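Local coordinates for CRISPR protein (Archaeoglobus fulgidus, PDB 4MJK), which probably serves as the Cas5 subunit of a type I-A Cascade complex, in which Cas5 proteins typically hold the 5' handle of the CRISPR RNA, at residues D7-W12 against D123-I128; G13-I18 against S152-V157; S27-P32 against C76-Y81. All blocks are in the same frame, centred on the assembly; numbering follows the deposited sequence.

Overall arrangement
From the N terminus, strand 2-10 leads into contact 1, where residues 7-12 and 123-128 pair as neighbouring strands of the six-stranded sheet, closing a loop of 110 residues. After the short link Val11-Trp12 the chain enters strand 13-15, whose segment 13-18 meets residues 152-157, just before strand 157-170, closing a second loop of 133 residues in contact 2. The two loops cross, and the segments touch where Trp12 NE1 reaches Glu154 O. Contact 3, between loop 27-32 and strand 76-80, closes a short loop nested inside both. It reaches the same three-stranded sheet as contact 2, and Phe14, Tyr30 and Ile128 pack in sequence from contact 2 through contact 3 to contact 1.

Contact 1: residues D7-W12 against D123-I128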
loop_
_atom_site.group_PDB
_atom_site.type_symbol
_atom_site.label_atom_id
_atom_site.label_comp_id
_atom_site.label_asym_id
_atom_site.label_seq_id
_atom_site.Cartn_x
_atom_site.Cartn_y
_atom_site.Cartn_z
ATOM N N ASP A 7 -19.715 -2.953 2.399
ATOM C CA ASP A 7 -18.434 -3.618 2.620
ATOM C C ASP A 7 -17.472 -3.272 1.481
ATOM O O ASP A 7 -17.764 -3.491 0.295
ATOM C CB ASP A 7 -18.606 -5.140 2.706
ATOM C CG ASP A 7 -19.223 -5.596 4.029
ATOM O OD1 ASP A 7 -19.548 -4.736 4.881
ATOM O OD2 ASP A 7 -19.392 -6.821 4.213
ATOM N N VAL A 8 -16.313 -2.746 1.844
ATOM C CA VAL A 8 -15.382 -2.243 0.850
ATOM C C VAL A 8 -14.031 -2.935 1.005
ATOM O O VAL A 8 -13.452 -2.962 2.089
ATOM C CB VAL A 8 -15.196 -0.719 0.974
ATOM C CG1 VAL A 8 -14.233 -0.217 -0.102
ATOM C CG2 VAL A 8 -16.532 -0.004 0.841
ATOM N N GLU A 9 -13.556 -3.526 -0.083
ATOM C CA GLU A 9 -12.256 -4.166 -0.118
ATOM C C GLU A 9 -11.234 -3.207 -0.727
ATOM O O GLU A 9 -11.475 -2.639 -1.784
ATOM C CB GLU A 9 -12.375 -5.439 -0.959
ATOM C CG GLU A 9 -11.102 -6.202 -1.187
ATOM C CD GLU A 9 -11.350 -7.420 -2.074
ATOM O OE1 GLU A 9 -10.825 -7.445 -3.207
ATOM O OE2 GLU A 9 -12.092 -8.331 -1.641
ATOM N N PHE A 10 -10.102 -3.021 -0.058
ATOM C CA PHE A 10 -9.070 -2.090 -0.528
ATOM C C PHE A 10 -7.954 -2.903 -1.160
ATOM O O PHE A 10 -7.647 -3.993 -0.688
ATOM C CB PHE A 10 -8.491 -1.248 0.642
ATOM C CG PHE A 10 -9.428 -0.170 1.146
ATOM C CD1 PHE A 10 -10.587 -0.504 1.831
ATOM C CD2 PHE A 10 -9.156 1.176 0.914
ATOM C CE1 PHE A 10 -11.449 0.480 2.283
ATOM C CE2 PHE A 10 -10.019 2.166 1.352
ATOM C CZ PHE A 10 -11.172 1.817 2.045
ATOM N N VAL A 11 -7.355 -2.381 -2.221
ATOM C CA VAL A 11 -6.152 -2.985 -2.786
ATOM C C VAL A 11 -4.994 -2.922 -1.786
ATOM O O VAL A 11 -4.328 -3.936 -1.556
ATOM C CB VAL A 11 -5.753 -2.305 -4.127
ATOM C CG1 VAL A 11 -4.413 -2.852 -4.674
ATOM C CG2 VAL A 11 -6.876 -2.481 -5.163
ATOM N N TRP A 12 -4.748 -1.747 -1.189
ATOM C CA TRP A 12 -3.564 -1.568 -0.314
ATOM C C TRP A 12 -3.760 -0.620 0.869
ATOM O O TRP A 12 -3.009 -0.686 1.841
ATOM C CB TRP A 12 -2.372 -1.032 -1.130
ATOM C CG TRP A 12 -2.640 0.332 -1.707
ATOM C CD1 TRP A 12 -3.201 0.619 -2.926
ATOM C CD2 TRP A 12 -2.409 1.595 -1.070
ATOM N NE1 TRP A 12 -3.304 1.981 -3.087
ATOM C CE2 TRP A 12 -2.828 2.600 -1.962
ATOM C CE3 TRP A 12 -1.867 1.973 0.164
ATOM C CZ2 TRP A 12 -2.739 3.968 -1.651
ATOM C CZ3 TRP A 12 -1.777 3.330 0.467
ATOM C CH2 TRP A 12 -2.212 4.305 -0.437
ATOM N N ASP A 123 -5.612 -13.852 4.911
ATOM C CA ASP A 123 -5.106 -13.879 3.536
ATOM C C ASP A 123 -5.990 -13.121 2.558
ATOM O O ASP A 123 -5.733 -13.118 1.358
ATOM C CB ASP A 123 -4.859 -15.313 3.036
ATOM C CG ASP A 123 -3.431 -15.783 3.287
ATOM O OD1 ASP A 123 -2.975 -15.726 4.449
ATOM O OD2 ASP A 123 -2.755 -16.208 2.317
ATOM N N GLU A 124 -7.028 -12.465 3.059
ATOM C CA GLU A 124 -7.882 -11.681 2.167
ATOM C C GLU A 124 -7.382 -10.255 2.038
ATOM O O GLU A 124 -6.604 -9.774 2.866
ATOM C CB GLU A 124 -9.308 -11.633 2.690
ATOM C CG GLU A 124 -9.932 -12.972 2.972
ATOM C CD GLU A 124 -11.387 -12.817 3.342
ATOM O OE1 GLU A 124 -11.677 -12.559 4.535
ATOM O OE2 GLU A 124 -12.237 -12.924 2.430
ATOM N N ALA A 125 -7.850 -9.574 1.000
ATOM C CA ALA A 125 -7.613 -8.148 0.857
ATOM C C ALA A 125 -8.242 -7.436 2.068
ATOM O O ALA A 125 -9.215 -7.910 2.637
ATOM C CB ALA A 125 -8.229 -7.656 -0.437
ATOM N N PRO A 126 -7.663 -6.309 2.487
ATOM C CA PRO A 126 -8.216 -5.628 3.668
ATOM C C PRO A 126 -9.597 -5.025 3.385
ATOM O O PRO A 126 -9.799 -4.420 2.329
ATOM C CB PRO A 126 -7.197 -4.523 3.943
ATOM C CG PRO A 126 -6.480 -4.331 2.647
ATOM C CD PRO A 126 -6.459 -5.649 1.962
ATOM N N LYS A 127 -10.521 -5.185 4.325
ATOM C CA LYS A 127 -11.893 -4.741 4.151
ATOM C C LYS A 127 -12.371 -3.872 5.311
ATOM O O LYS A 127 -12.032 -4.125 6.463
ATOM C CB LYS A 127 -12.828 -5.951 4.032
ATOM C CG LYS A 127 -12.699 -6.699 2.710
ATOM C CD LYS A 127 -13.781 -7.773 2.591
ATOM C CE LYS A 127 -13.630 -8.820 3.686
ATOM N NZ LYS A 127 -14.868 -9.655 3.856
ATOM N N ILE A 128 -13.165 -2.857 4.983
ATOM C CA ILE A 128 -13.807 -1.999 5.978
ATOM C C ILE A 128 -15.306 -1.947 5.690
ATOM O O ILE A 128 -15.701 -1.909 4.526
ATOM C CB ILE A 128 -13.233 -0.546 5.922
ATOM C CG1 ILE A 128 -11.742 -0.552 6.284
ATOM C CG2 ILE A 128 -14.031 0.378 6.869
ATOM C CD1 ILE A 128 -11.069 0.803 6.153
#
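Val8 and Ile128 form an antiparallel hydrogen-bonded pair, Val8 N donating to Ile128 O at 2.9 Å and Ile128 N donating to Val8 O at 2.9 Å. Two residues on, Phe10 N points at Pro126 O (2.8 Å) in an almost straight bond of 176°, just before strand 127-134 begins. Between these bonds lies the non-hydrogen-bonded pair Glu9 and Lys127.

The Glu9 side chain can be followed outward from this pair. Its CB rests 3.9 Å from Lys127 CG. With CG anti to the backbone N (chi1 176°) and the chain extended beyond, CG runs against Ala125 CB at 3.3 Å. The carboxylate carbon is still beside that methyl, and OE1 ends 3.8 Å from Ala125 CB, with OE2 slightly farther from the same methyl. The aliphatic part of the glutamate thus lies along the alanine, while the Lys127 amine leads away and makes no ion pair with it.

Toward the side of the sheet that carries Val8 and Ile128, Phe10 CE1 meets Ile128 CD1 at 3.9 Å, the methyl approaching the ring obliquely. Pro126 CD closes on Phe10 O (3.3 Å), a buried carbonyl oxygen without a hydrogen-bonding partner in the model.

The sheet order 66-73, 127-134, 2-10, 157-170 is that of a ferredoxin-like fold, as expected of the RAMP superfamily, and this contact joins its two central strands. Strand 157-170 flanks strand 2-10 on its other edge, and Leu118 of strand 115-120 packs on Phe10, Pro126 and Ile128.

Contact 2: residues G13-I18 against S152-V157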
loop_
_atom_site.group_PDB
_atom_site.type_symbol
_atom_site.label_atom_id
_atom_site.label_comp_id
_atom_site.label_asym_id
_atom_site.label_seq_id
_atom_site.Cartn_x
_atom_site.Cartn_y
_atom_site.Cartn_z
ATOM N N GLY A 13 -4.739 0.279 0.781
ATOM C CA GLY A 13 -4.835 1.377 1.735
ATOM C C GLY A 13 -5.377 2.613 1.050
ATOM O O GLY A 13 -6.063 2.494 0.043
ATOM N N PHE A 14 -5.050 3.798 1.565
ATOM C CA PHE A 14 -5.609 5.021 1.012
ATOM C C PHE A 14 -4.735 6.222 1.318
ATOM O O PHE A 14 -3.864 6.178 2.198
ATOM C CB PHE A 14 -6.998 5.271 1.601
ATOM C CG PHE A 14 -6.968 5.596 3.065
ATOM C CD1 PHE A 14 -6.928 6.917 3.494
ATOM C CD2 PHE A 14 -6.923 4.585 4.009
ATOM C CE1 PHE A 14 -6.879 7.220 4.843
ATOM C CE2 PHE A 14 -6.875 4.884 5.364
ATOM C CZ PHE A 14 -6.851 6.204 5.777
ATOM N N GLN A 15 -4.973 7.301 0.577
ATOM C CA GLN A 15 -4.422 8.584 0.944
ATOM C C GLN A 15 -5.513 9.646 0.919
ATOM O O GLN A 15 -6.248 9.775 -0.078
ATOM C CB GLN A 15 -3.272 8.972 0.010
ATOM C CG GLN A 15 -2.722 10.355 0.336
ATOM C CD GLN A 15 -1.412 10.649 -0.366
ATOM O OE1 GLN A 15 -1.128 10.103 -1.432
ATOM N NE2 GLN A 15 -0.604 11.505 0.239
ATOM N N ALA A 16 -5.632 10.393 2.018
ATOM C CA ALA A 16 -6.560 11.519 2.070
ATOM C C ALA A 16 -5.782 12.779 2.452
ATOM O O ALA A 16 -5.445 12.998 3.626
ATOM C CB ALA A 16 -7.675 11.256 3.068
ATOM N N ARG A 17 -5.492 13.609 1.458
ATOM C CA ARG A 17 -4.603 14.740 1.691
ATOM C C ARG A 17 -5.223 15.884 2.511
ATOM O O ARG A 17 -4.527 16.827 2.891
ATOM C CB ARG A 17 -3.955 15.193 0.371
ATOM C CG ARG A 17 -2.973 14.141 -0.157
ATOM C CD ARG A 17 -2.404 14.501 -1.508
ATOM N NE ARG A 17 -3.319 14.115 -2.568
ATOM C CZ ARG A 17 -2.979 13.361 -3.606
ATOM N NH1 ARG A 17 -1.726 12.939 -3.731
ATOM N NH2 ARG A 17 -3.889 13.045 -4.528
ATOM N N ILE A 18 -6.513 15.776 2.835
ATOM C CA ILE A 18 -7.104 16.718 3.795
ATOM C C ILE A 18 -6.468 16.602 5.189
ATOM O O ILE A 18 -6.740 17.412 6.067
ATOM C CB ILE A 18 -8.657 16.632 3.899
ATOM C CG1 ILE A 18 -9.129 15.203 4.245
ATOM C CG2 ILE A 18 -9.301 17.134 2.604
ATOM C CD1 ILE A 18 -10.665 15.097 4.465
ATOM N N SER A 152 -7.413 9.392 -2.736
ATOM C CA SER A 152 -6.684 9.758 -3.946
ATOM C C SER A 152 -6.960 8.767 -5.069
ATOM O O SER A 152 -7.498 7.688 -4.827
ATOM C CB SER A 152 -5.187 9.720 -3.667
ATOM O OG SER A 152 -4.756 8.369 -3.520
ATOM N N LYS A 153 -6.548 9.134 -6.282
ATOM C CA LYS A 153 -6.664 8.279 -7.464
ATOM C C LYS A 153 -6.102 6.874 -7.238
ATOM O O LYS A 153 -6.656 5.907 -7.738
ATOM C CB LYS A 153 -5.909 8.908 -8.642
ATOM C CG LYS A 153 -6.395 10.285 -9.067
ATOM C CD LYS A 153 -7.620 10.203 -9.964
ATOM C CE LYS A 153 -8.014 11.583 -10.487
ATOM N NZ LYS A 153 -9.330 11.563 -11.197
ATOM N N GLU A 154 -4.998 6.783 -6.494
ATOM C CA GLU A 154 -4.313 5.509 -6.201
ATOM C C GLU A 154 -5.064 4.643 -5.169
ATOM O O GLU A 154 -4.788 3.456 -5.040
ATOM C CB GLU A 154 -2.870 5.780 -5.707
ATOM C CG GLU A 154 -2.763 6.040 -4.169
ATOM C CD GLU A 154 -1.639 7.015 -3.747
ATOM O OE1 GLU A 154 -0.448 6.759 -4.078
ATOM O OE2 GLU A 154 -1.954 8.038 -3.066
ATOM N N SER A 155 -6.021 5.233 -4.449
ATOM C CA SER A 155 -6.717 4.543 -3.352
ATOM C C SER A 155 -7.856 3.670 -3.870
ATOM O O SER A 155 -9.019 3.909 -3.561
ATOM C CB SER A 155 -7.262 5.560 -2.334
ATOM O OG SER A 155 -6.241 6.444 -1.893
ATOM N N ARG A 156 -7.507 2.654 -4.655
ATOM C CA ARG A 156 -8.479 1.859 -5.387
ATOM C C ARG A 156 -9.211 0.876 -4.480
ATOM O O ARG A 156 -8.604 0.253 -3.607
ATOM C CB ARG A 156 -7.779 1.099 -6.518
ATOM C CG ARG A 156 -7.126 1.993 -7.563
ATOM C CD ARG A 156 -8.185 2.702 -8.424
ATOM N NE ARG A 156 -9.079 1.728 -9.055
ATOM C CZ ARG A 156 -9.982 2.020 -9.990
ATOM N NH1 ARG A 156 -10.121 3.267 -10.419
ATOM N NH2 ARG A 156 -10.747 1.057 -10.499
ATOM N N VAL A 157 -10.516 0.738 -4.685
ATOM C CA VAL A 157 -11.287 -0.243 -3.929
ATOM C C VAL A 157 -12.280 -0.980 -4.825
ATOM O O VAL A 157 -12.512 -0.585 -5.974
ATOM C CB VAL A 157 -12.085 0.409 -2.770
ATOM C CG1 VAL A 157 -11.173 1.229 -1.872
ATOM C CG2 VAL A 157 -13.217 1.279 -3.316
HETATM O O HOH W 1 -6.280 0.765 -1.999
#
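Gln15 OE1 and Glu154 OE2 lie only 2.8 Å apart although both are acceptors, their amide and carboxylate planes 30° apart. The amide is held this way because Gln15 NE2 is hydrogen-bonded to the backbone carbonyls of Pro111 and Arg113. Partial protonation of the carboxylate would ease this crowding, although a long, weak ion pair of Glu154 OE1 with Lys115 would favour the charged form.

A chain of hydrogen bonds through two hydroxyls runs beside it. Gln15 N donates to Ser155 OG at 2.9 Å. Ser152 OG, set between its backbone N and carbonyl carbon (chi1 71°), accepts from Ser155 OG at 2.9 Å and donates to Glu154 OE2 at 2.9 Å on its anti side, slightly out of the carboxylate plane. These serines stand at the two ends of a type I beta turn, closed by Ser155 N to Ser152 O; Ser155 also centres an inverse gamma turn. The turn precedes strand 157-170 and docks against strand 13-15, an outer strand of the three-stranded sheet, where Ser152 N donates to Gln15 O at 2.9 Å.

With an alanine in place of Ser152, the Ser155 hydroxyl would probably lose its acceptor and Glu154 OE2 its donor, leaving the carboxylate freer to swing. Beyond the strand, Arg17 NH2 comes within 3.7 Å of Ser152 CB. At its start, a water donates to Gly13 O (2.7 Å) and Arg156 O.

Contact 3: residues S27-P32 against C76-Y81; sequences SFYYPP and CTPLRY
Stacking dominates the meeting of Tyr29 with Arg80. The guanidinium lies flat on the phenol ring, planes 15° apart and centres 4.2 Å apart, in an off-centre cation-pi contact displaced toward the hydroxyl end. The bend at chi3 (-62°) lays the side chain along the ring, and Arg80 CD sits almost squarely above it in a CH-pi contact, 4.0 Å from the Tyr29 centroid.

Proline makes the second set of CH-pi and apolar contacts. Pro78 CG stands over one face of the Tyr30 ring, 4.2 Å from its centroid, and also touches Tyr29 CB; Pro78 CB lies 3.2 Å from Tyr29 O.

Polar links across the contact are fewer. Arg80 NH1 makes a weak hydrogen bond to Ser27 OG at 3.1 Å, whereas a water donates to Tyr30 OH at 2.7 Å and to Cys76 O, bridging the segments. Tyr30 OH is also hydrogen-bonded to Pro231 O.

Asp83, in helix 81-87, forms a salt bridge with Arg80 NH2. The loop before helix 33-46 is thus joined to the outer strand 76-80 mainly by ring faces, while Asp83, outside both segments, probably fixes the guanidinium and offsets its charge.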
loop_
_atom_site.group_PDB
_atom_site.type_symbol
_atom_site.label_atom_id
_atom_site.label_comp_id
_atom_site.label_asym_id
_atom_site.label_seq_id
_atom_site.Cartn_x
_atom_site.Cartn_y
_atom_site.Cartn_z
ATOM N N SER A 27 -2.613 12.916 10.517
ATOM C CA SER A 27 -2.589 11.642 9.794
ATOM C C SER A 27 -3.872 10.883 10.155
ATOM O O SER A 27 -4.573 11.255 11.105
ATOM C CB SER A 27 -1.361 10.829 10.173
ATOM O OG SER A 27 -1.349 10.576 11.566
ATOM N N PHE A 28 -4.193 9.843 9.396
ATOM C CA PHE A 28 -5.497 9.196 9.543
ATOM C C PHE A 28 -5.353 7.691 9.663
ATOM O O PHE A 28 -4.750 7.055 8.806
ATOM C CB PHE A 28 -6.382 9.469 8.325
ATOM C CG PHE A 28 -6.830 10.893 8.183
ATOM C CD1 PHE A 28 -7.460 11.551 9.227
ATOM C CD2 PHE A 28 -6.634 11.574 6.982
ATOM C CE1 PHE A 28 -7.876 12.872 9.087
ATOM C CE2 PHE A 28 -7.044 12.888 6.833
ATOM C CZ PHE A 28 -7.667 13.538 7.884
ATOM N N TYR A 29 -5.935 7.109 10.702
ATOM C CA TYR A 29 -6.076 5.653 10.732
ATOM C C TYR A 29 -7.070 5.205 9.643
ATOM O O TYR A 29 -6.870 4.169 8.990
ATOM C CB TYR A 29 -6.547 5.179 12.111
ATOM C CG TYR A 29 -5.515 5.292 13.213
ATOM C CD1 TYR A 29 -4.513 4.336 13.356
ATOM C CD2 TYR A 29 -5.560 6.337 14.133
ATOM C CE1 TYR A 29 -3.571 4.427 14.382
ATOM C CE2 TYR A 29 -4.625 6.432 15.169
ATOM C CZ TYR A 29 -3.636 5.476 15.280
ATOM O OH TYR A 29 -2.706 5.553 16.288
ATOM N N TYR A 30 -8.132 5.991 9.432
ATOM C CA TYR A 30 -9.169 5.607 8.464
ATOM C C TYR A 30 -9.526 6.705 7.477
ATOM O O TYR A 30 -9.329 7.877 7.754
ATOM C CB TYR A 30 -10.459 5.203 9.186
ATOM C CG TYR A 30 -10.333 3.938 9.973
ATOM C CD1 TYR A 30 -10.318 2.705 9.330
ATOM C CD2 TYR A 30 -10.226 3.968 11.366
ATOM C CE1 TYR A 30 -10.193 1.532 10.046
ATOM C CE2 TYR A 30 -10.104 2.800 12.089
ATOM C CZ TYR A 30 -10.094 1.575 11.417
ATOM O OH TYR A 30 -9.970 0.385 12.116
ATOM N N PRO A 31 -10.106 6.331 6.327
ATOM C CA PRO A 31 -10.582 7.375 5.415
ATOM C C PRO A 31 -11.607 8.255 6.123
ATOM O O PRO A 31 -12.534 7.726 6.738
ATOM C CB PRO A 31 -11.280 6.578 4.303
ATOM C CG PRO A 31 -10.622 5.244 4.333
ATOM C CD PRO A 31 -10.382 4.980 5.807
ATOM N N PRO A 32 -11.434 9.580 6.054
ATOM C CA PRO A 32 -12.416 10.481 6.676
ATOM C C PRO A 32 -13.823 10.286 6.114
ATOM O O PRO A 32 -13.983 9.891 4.957
ATOM C CB PRO A 32 -11.885 11.875 6.325
ATOM C CG PRO A 32 -10.382 11.660 6.156
ATOM C CD PRO A 32 -10.274 10.308 5.494
ATOM N N CYS A 76 -8.568 -6.106 9.167
ATOM C CA CYS A 76 -7.343 -5.369 8.904
ATOM C C CYS A 76 -7.047 -4.356 9.995
ATOM O O CYS A 76 -7.901 -4.041 10.839
ATOM C CB CYS A 76 -7.398 -4.689 7.524
ATOM S SG CYS A 76 -8.669 -3.396 7.347
ATOM N N THR A 77 -5.816 -3.863 9.974
ATOM C CA THR A 77 -5.366 -2.883 10.945
ATOM C C THR A 77 -4.575 -1.809 10.162
ATOM O O THR A 77 -3.758 -2.131 9.285
ATOM C CB THR A 77 -4.511 -3.571 12.050
ATOM O OG1 THR A 77 -4.395 -2.715 13.204
ATOM C CG2 THR A 77 -3.138 -3.887 11.530
ATOM N N PRO A 78 -4.840 -0.528 10.441
ATOM C CA PRO A 78 -4.168 0.531 9.662
ATOM C C PRO A 78 -2.716 0.709 10.068
ATOM O O PRO A 78 -2.351 0.510 11.229
ATOM C CB PRO A 78 -4.955 1.796 10.020
ATOM C CG PRO A 78 -6.219 1.295 10.760
ATOM C CD PRO A 78 -5.814 0.014 11.399
ATOM N N LEU A 79 -1.877 1.083 9.115
ATOM C CA LEU A 79 -0.487 1.366 9.433
ATOM C C LEU A 79 -0.178 2.695 8.764
ATOM O O LEU A 79 -0.001 2.752 7.557
ATOM C CB LEU A 79 0.421 0.243 8.898
ATOM C CG LEU A 79 1.923 0.411 9.113
ATOM C CD1 LEU A 79 2.264 0.359 10.595
ATOM C CD2 LEU A 79 2.717 -0.663 8.333
ATOM N N ARG A 80 -0.175 3.770 9.544
ATOM C CA ARG A 80 -0.002 5.100 8.978
ATOM C C ARG A 80 1.445 5.261 8.539
ATOM O O ARG A 80 2.347 4.678 9.143
ATOM C CB ARG A 80 -0.366 6.166 10.007
ATOM C CG ARG A 80 -1.790 6.053 10.516
ATOM C CD ARG A 80 -1.988 6.953 11.719
ATOM N NE ARG A 80 -1.112 6.564 12.817
ATOM C CZ ARG A 80 -0.839 7.336 13.863
ATOM N NH1 ARG A 80 -1.377 8.552 13.952
ATOM N NH2 ARG A 80 -0.021 6.902 14.814
ATOM N N TYR A 81 1.686 6.042 7.493
ATOM C CA TYR A 81 3.078 6.243 7.104
ATOM C C TYR A 81 3.824 6.987 8.204
ATOM O O TYR A 81 5.042 6.872 8.336
ATOM C CB TYR A 81 3.210 6.919 5.740
ATOM C CG TYR A 81 3.559 5.921 4.659
ATOM C CD1 TYR A 81 2.568 5.331 3.890
ATOM C CD2 TYR A 81 4.882 5.537 4.435
ATOM C CE1 TYR A 81 2.880 4.402 2.914
ATOM C CE2 TYR A 81 5.210 4.602 3.454
ATOM C CZ TYR A 81 4.199 4.039 2.703
ATOM O OH TYR A 81 4.488 3.123 1.720
HETATM O O HOH W 2 -8.524 -1.906 12.524
#